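Local atomic coordinates of phenol hydroxylase component phL (Pseudomonas stutzeri, PDB entry 3U52), a protein that probably serves as the beta subunit of a multicomponent bacterial phenol hydroxylase, supporting the larger subunit that carries the diiron centre. Residues Ile65-Glu68 / Asp69-Ala72; Trp237-Gln241 / Gly242-Val246. One frame throughout, in Å; residues are numbered along the deposited sequence.

How the contacts relate
Going from the N terminus, contact 1 comes first, in the loop that runs from helix 31-36 to helix 81-105. There residues 65-68 turn into the short 3-10 segment 70-72 and rest against the ends of helices 251-274 and 276-302. Later, contact 2 ends the long helix 211-240 and starts the link to helix 246-249. Both are local turns, and each closes within one continuous stretch. They follow in series, neither nested nor crossed. The centres of contacts 1 and 2 lie about 45 Å apart, on opposite sides of the chain's centre. Helix 211-240 connects the two regions: its start, at Trp-211 and Phe-212, meets contact 1, and its C-terminal end forms contact 2.

Contact 1 (Ile65-Glu68 / Asp69-Ala72); sequences IRME and DWCA
A Met-aromatic contact between Met-67 and Trp-70 lies within the surface loop between helices 31-36 and 81-105. Met-67 CG sits over the centre of the Trp-70 six-membered ring, 3.6 Å from its centroid and only 9° off the normal. This is a close CH-pi contact. Met-67 SD lies above the same ring at a longer 4.8 Å from the centroid, so the methylene does most of the touching. Met-67 places CG anti to its carbonyl carbon (chi1 -58°). Bends at chi2 and chi3 then bring the terminal methyl CE to 4.1 Å from Ala-72 CB. Ile-65 adds its branch CG2, 3.9 Å from Trp-70 CH2. The ring also has a polar hold. A water in the ring plane, at its edge, accepts from Trp-70 NE1 at 3.2 Å. The same water donates to Ile-65 O at 2.7 Å and so bridges indole and backbone. A leucine at Trp-70 would have no indole N-H, would probably leave this water without its donor, and is likely to open a gap beside Met-67 CG and Ile-65 CG2. Beyond the ring, Ala-72 N bonds to Asp-69 O at 2.9 Å and closes the 3-10 turn. Asp-69 OD1 takes a weak bond from Cys-71 N, as in an Asx turn, while its OD2 forms a salt bridge with Arg-23. Further out, Trp-70 meets the Trp-211 ring and packs on Val-271, and Ile-65 reaches Leu-281 and Trp-285. The whole is a Met-aromatic contact leading into a 3-10 turn, in a loop packed on helices 211-240, 251-274 and 276-302.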
loop_
_atom_site.group_PDB
_atom_site.type_symbol
_atom_site.label_atom_id
_atom_site.label_comp_id
_atom_site.label_asym_id
_atom_site.label_seq_id
_atom_site.Cartn_x
_atom_site.Cartn_y
_atom_site.Cartn_z
ATOM N N ILE D 65 -7.620 -25.823 -34.376
ATOM C CA ILE D 65 -8.213 -26.313 -33.140
ATOM C C ILE D 65 -9.539 -25.619 -32.894
ATOM O O ILE D 65 -9.684 -24.449 -33.195
ATOM C CB ILE D 65 -7.272 -26.084 -31.946
ATOM C CG1 ILE D 65 -5.995 -26.934 -32.088
ATOM C CG2 ILE D 65 -7.967 -26.419 -30.649
ATOM C CD1 ILE D 65 -6.214 -28.453 -31.920
ATOM N N ARG D 66 -10.515 -26.353 -32.374
ATOM C CA ARG D 66 -11.846 -25.812 -32.089
ATOM C C ARG D 66 -12.222 -26.039 -30.632
ATOM O O ARG D 66 -11.965 -27.104 -30.082
ATOM C CB ARG D 66 -12.924 -26.458 -33.003
ATOM C CG ARG D 66 -12.787 -26.120 -34.492
ATOM C CD ARG D 66 -13.049 -24.635 -34.776
ATOM N NE ARG D 66 -12.096 -24.114 -35.775
ATOM C CZ ARG D 66 -12.468 -23.662 -36.956
ATOM N NH1 ARG D 66 -13.760 -23.646 -37.248
ATOM N NH2 ARG D 66 -11.583 -23.208 -37.823
ATOM N N MET D 67 -12.796 -25.010 -30.016
ATOM C CA MET D 67 -13.294 -25.055 -28.636
ATOM C C MET D 67 -14.640 -24.395 -28.549
ATOM O O MET D 67 -14.819 -23.258 -29.029
ATOM C CB MET D 67 -12.386 -24.305 -27.686
ATOM C CG MET D 67 -10.975 -24.827 -27.685
ATOM S SD MET D 67 -10.724 -26.374 -26.815
ATOM C CE MET D 67 -10.803 -25.811 -25.093
ATOM N N GLU D 68 -15.563 -25.069 -27.868
ATOM C CA GLU D 68 -16.843 -24.471 -27.541
ATOM C C GLU D 68 -16.575 -23.157 -26.809
ATOM O O GLU D 68 -17.226 -22.146 -27.074
ATOM C CB GLU D 68 -17.701 -25.408 -26.681
ATOM C CG GLU D 68 -19.143 -24.878 -26.448
ATOM C CD GLU D 68 -19.612 -25.025 -24.976
ATOM O OE1 GLU D 68 -20.469 -25.908 -24.702
ATOM O OE2 GLU D 68 -19.124 -24.256 -24.095
ATOM N N ASP D 69 -15.575 -23.154 -25.931
ATOM C CA ASP D 69 -15.315 -21.979 -25.087
ATOM C C ASP D 69 -13.821 -21.866 -24.758
ATOM O O ASP D 69 -13.338 -22.631 -23.960
ATOM C CB ASP D 69 -16.159 -22.124 -23.815
ATOM C CG ASP D 69 -16.111 -20.906 -22.933
ATOM O OD1 ASP D 69 -15.367 -19.951 -23.251
ATOM O OD2 ASP D 69 -16.829 -20.916 -21.895
ATOM N N TRP D 70 -13.088 -20.930 -25.369
ATOM C CA TRP D 70 -11.628 -20.842 -25.109
ATOM C C TRP D 70 -11.229 -20.495 -23.649
ATOM O O TRP D 70 -10.102 -20.772 -23.224
ATOM C CB TRP D 70 -10.934 -19.897 -26.087
ATOM C CG TRP D 70 -10.459 -20.563 -27.340
ATOM C CD1 TRP D 70 -10.987 -20.418 -28.603
ATOM C CD2 TRP D 70 -9.353 -21.484 -27.468
ATOM N NE1 TRP D 70 -10.277 -21.195 -29.501
ATOM C CE2 TRP D 70 -9.275 -21.855 -28.837
ATOM C CE3 TRP D 70 -8.443 -22.050 -26.553
ATOM C CZ2 TRP D 70 -8.315 -22.761 -29.318
ATOM C CZ3 TRP D 70 -7.477 -22.935 -27.027
ATOM C CH2 TRP D 70 -7.432 -23.294 -28.413
ATOM N N CYS D 71 -12.137 -19.848 -22.909
ATOM C CA CYS D 71 -12.014 -19.683 -21.437
ATOM C C CYS D 71 -12.097 -20.969 -20.608
ATOM O O CYS D 71 -11.906 -20.915 -19.397
ATOM C CB CYS D 71 -13.065 -18.727 -20.908
ATOM S SG CYS D 71 -12.877 -17.156 -21.644
ATOM N N ALA D 72 -12.396 -22.110 -21.236
ATOM C CA ALA D 72 -12.121 -23.401 -20.612
ATOM C C ALA D 72 -10.623 -23.519 -20.268
ATOM O O ALA D 72 -10.242 -24.235 -19.327
ATOM C CB ALA D 72 -12.506 -24.549 -21.546
HETATM O O HOH W 1 -10.480 -21.942 -32.584
#

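Contact 2 (Trp237-Gln241 / Gly242-Val246); sequences WFESQ and GAEDV
Phe-238 O is gripped by two backbone donors, Ala-243 N at 2.9 Å and Gln-241 N at 3.1 Å. They reach it from opposite faces of the carbonyl plane. Gly-242 N bonds to Glu-239 O at 3.2 Å, from well above that carbonyl's plane. The bonds from Ala-243 and Gly-242 make a Schellman motif, which ends helix 211-240. Gly-242 has a positive phi of 83°, where a side chain would run into Gln-241 O. Within the last helical turn, Ser-240 OG donates to Trp-237 O at 2.6 Å, in the carbonyl plane and on a lone pair.

Apolar groups meet beside the helix end. Phe-238 CB lies 4.1 Å from Ala-243 CB, and Phe-238 CD1 is 3.8 Å from Val-246 CG2. Ala-243 and Val-246 also pack on helix 113-122.

Glu-239 and Glu-244 run side by side. Each has CG anti to its backbone N (chi1 162° and -173°) and an extended chain. Their carboxylates are nearly perpendicular, with Glu-239 OE2 3.9 Å from Glu-244 OE1. Both form salt bridges with Arg-110 of the second subunit, while Asp-245 of that subunit brings a further negative charge near Glu-244. The chemistry implies that the arginine is likely to offset this crowding in part, so the helix end and the loop after it contribute salt bridges to the contact between the two subunits.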
loop_
_atom_site.group_PDB
_atom_site.type_symbol
_atom_site.label_atom_id
_atom_site.label_comp_id
_atom_site.label_asym_id
_atom_site.label_seq_id
_atom_site.Cartn_x
_atom_site.Cartn_y
_atom_site.Cartn_z
ATOM N N TRP D 237 26.074 -33.359 -15.470
ATOM C CA TRP D 237 27.310 -33.637 -16.185
ATOM C C TRP D 237 28.337 -32.507 -16.063
ATOM O O TRP D 237 29.556 -32.774 -16.056
ATOM C CB TRP D 237 26.969 -33.949 -17.643
ATOM C CG TRP D 237 28.122 -34.031 -18.584
ATOM C CD1 TRP D 237 28.893 -35.132 -18.850
ATOM C CD2 TRP D 237 28.606 -32.985 -19.415
ATOM N NE1 TRP D 237 29.844 -34.823 -19.800
ATOM C CE2 TRP D 237 29.690 -33.514 -20.170
ATOM C CE3 TRP D 237 28.241 -31.649 -19.598
ATOM C CZ2 TRP D 237 30.416 -32.749 -21.085
ATOM C CZ3 TRP D 237 28.961 -30.887 -20.518
ATOM C CH2 TRP D 237 30.037 -31.441 -21.248
ATOM N N PHE D 238 27.872 -31.253 -15.944
ATOM C CA PHE D 238 28.800 -30.105 -15.713
ATOM C C PHE D 238 29.746 -30.320 -14.522
ATOM O O PHE D 238 30.880 -29.832 -14.509
ATOM C CB PHE D 238 28.037 -28.776 -15.541
ATOM C CG PHE D 238 27.510 -28.206 -16.819
ATOM C CD1 PHE D 238 26.329 -27.498 -16.838
ATOM C CD2 PHE D 238 28.191 -28.390 -18.015
ATOM C CE1 PHE D 238 25.854 -26.983 -18.057
ATOM C CE2 PHE D 238 27.718 -27.877 -19.223
ATOM C CZ PHE D 238 26.564 -27.178 -19.242
ATOM N N GLU D 239 29.275 -31.070 -13.531
ATOM C CA GLU D 239 30.070 -31.367 -12.338
ATOM C C GLU D 239 31.347 -32.168 -12.671
ATOM O O GLU D 239 32.449 -31.825 -12.204
ATOM C CB GLU D 239 29.180 -32.073 -11.299
ATOM C CG GLU D 239 29.902 -32.834 -10.199
ATOM C CD GLU D 239 28.926 -33.378 -9.152
ATOM O OE1 GLU D 239 28.551 -34.580 -9.211
ATOM O OE2 GLU D 239 28.509 -32.586 -8.280
ATOM N N SER D 240 31.179 -33.210 -13.502
ATOM C CA SER D 240 32.266 -34.009 -14.058
ATOM C C SER D 240 33.252 -33.193 -14.923
ATOM O O SER D 240 34.394 -33.621 -15.152
ATOM C CB SER D 240 31.672 -35.179 -14.859
ATOM O OG SER D 240 31.184 -34.781 -16.141
ATOM N N GLN D 241 32.825 -32.023 -15.398
ATOM C CA GLN D 241 33.673 -31.156 -16.242
ATOM C C GLN D 241 34.345 -30.025 -15.468
ATOM O O GLN D 241 35.080 -29.230 -16.035
ATOM C CB GLN D 241 32.832 -30.527 -17.365
ATOM C CG GLN D 241 32.249 -31.524 -18.320
ATOM C CD GLN D 241 33.313 -32.422 -18.912
ATOM O OE1 GLN D 241 33.378 -33.599 -18.577
ATOM N NE2 GLN D 241 34.167 -31.866 -19.758
ATOM N N GLY D 242 34.079 -29.955 -14.169
ATOM C CA GLY D 242 34.620 -28.876 -13.350
ATOM C C GLY D 242 33.826 -27.581 -13.379
ATOM O O GLY D 242 34.312 -26.560 -12.890
ATOM N N ALA D 243 32.608 -27.620 -13.928
ATOM C CA ALA D 243 31.810 -26.404 -14.142
ATOM C C ALA D 243 30.595 -26.314 -13.210
ATOM O O ALA D 243 29.637 -25.588 -13.491
ATOM C CB ALA D 243 31.383 -26.325 -15.592
ATOM N N GLU D 244 30.645 -27.068 -12.117
ATOM C CA GLU D 244 29.554 -27.220 -11.152
ATOM C C GLU D 244 28.937 -25.868 -10.707
ATOM O O GLU D 244 27.736 -25.776 -10.520
ATOM C CB GLU D 244 30.053 -28.062 -9.943
ATOM C CG GLU D 244 28.980 -28.475 -8.897
ATOM C CD GLU D 244 29.553 -28.777 -7.447
ATOM O OE1 GLU D 244 30.600 -29.481 -7.324
ATOM O OE2 GLU D 244 28.931 -28.310 -6.431
ATOM N N ASP D 245 29.759 -24.822 -10.562
ATOM C CA ASP D 245 29.262 -23.516 -10.088
ATOM C C ASP D 245 28.206 -22.830 -10.991
ATOM O O ASP D 245 27.416 -22.051 -10.514
ATOM C CB ASP D 245 30.423 -22.572 -9.744
ATOM C CG ASP D 245 31.272 -23.090 -8.537
ATOM O OD1 ASP D 245 30.842 -24.043 -7.859
ATOM O OD2 ASP D 245 32.364 -22.539 -8.263
ATOM N N VAL D 246 28.156 -23.149 -12.275
ATOM C CA VAL D 246 27.077 -22.602 -13.126
ATOM C C VAL D 246 25.675 -23.061 -12.716
ATOM O O VAL D 246 24.720 -22.446 -13.116
ATOM C CB VAL D 246 27.264 -22.881 -14.658
ATOM C CG1 VAL D 246 28.670 -22.531 -15.093
ATOM C CG2 VAL D 246 26.937 -24.306 -14.966
#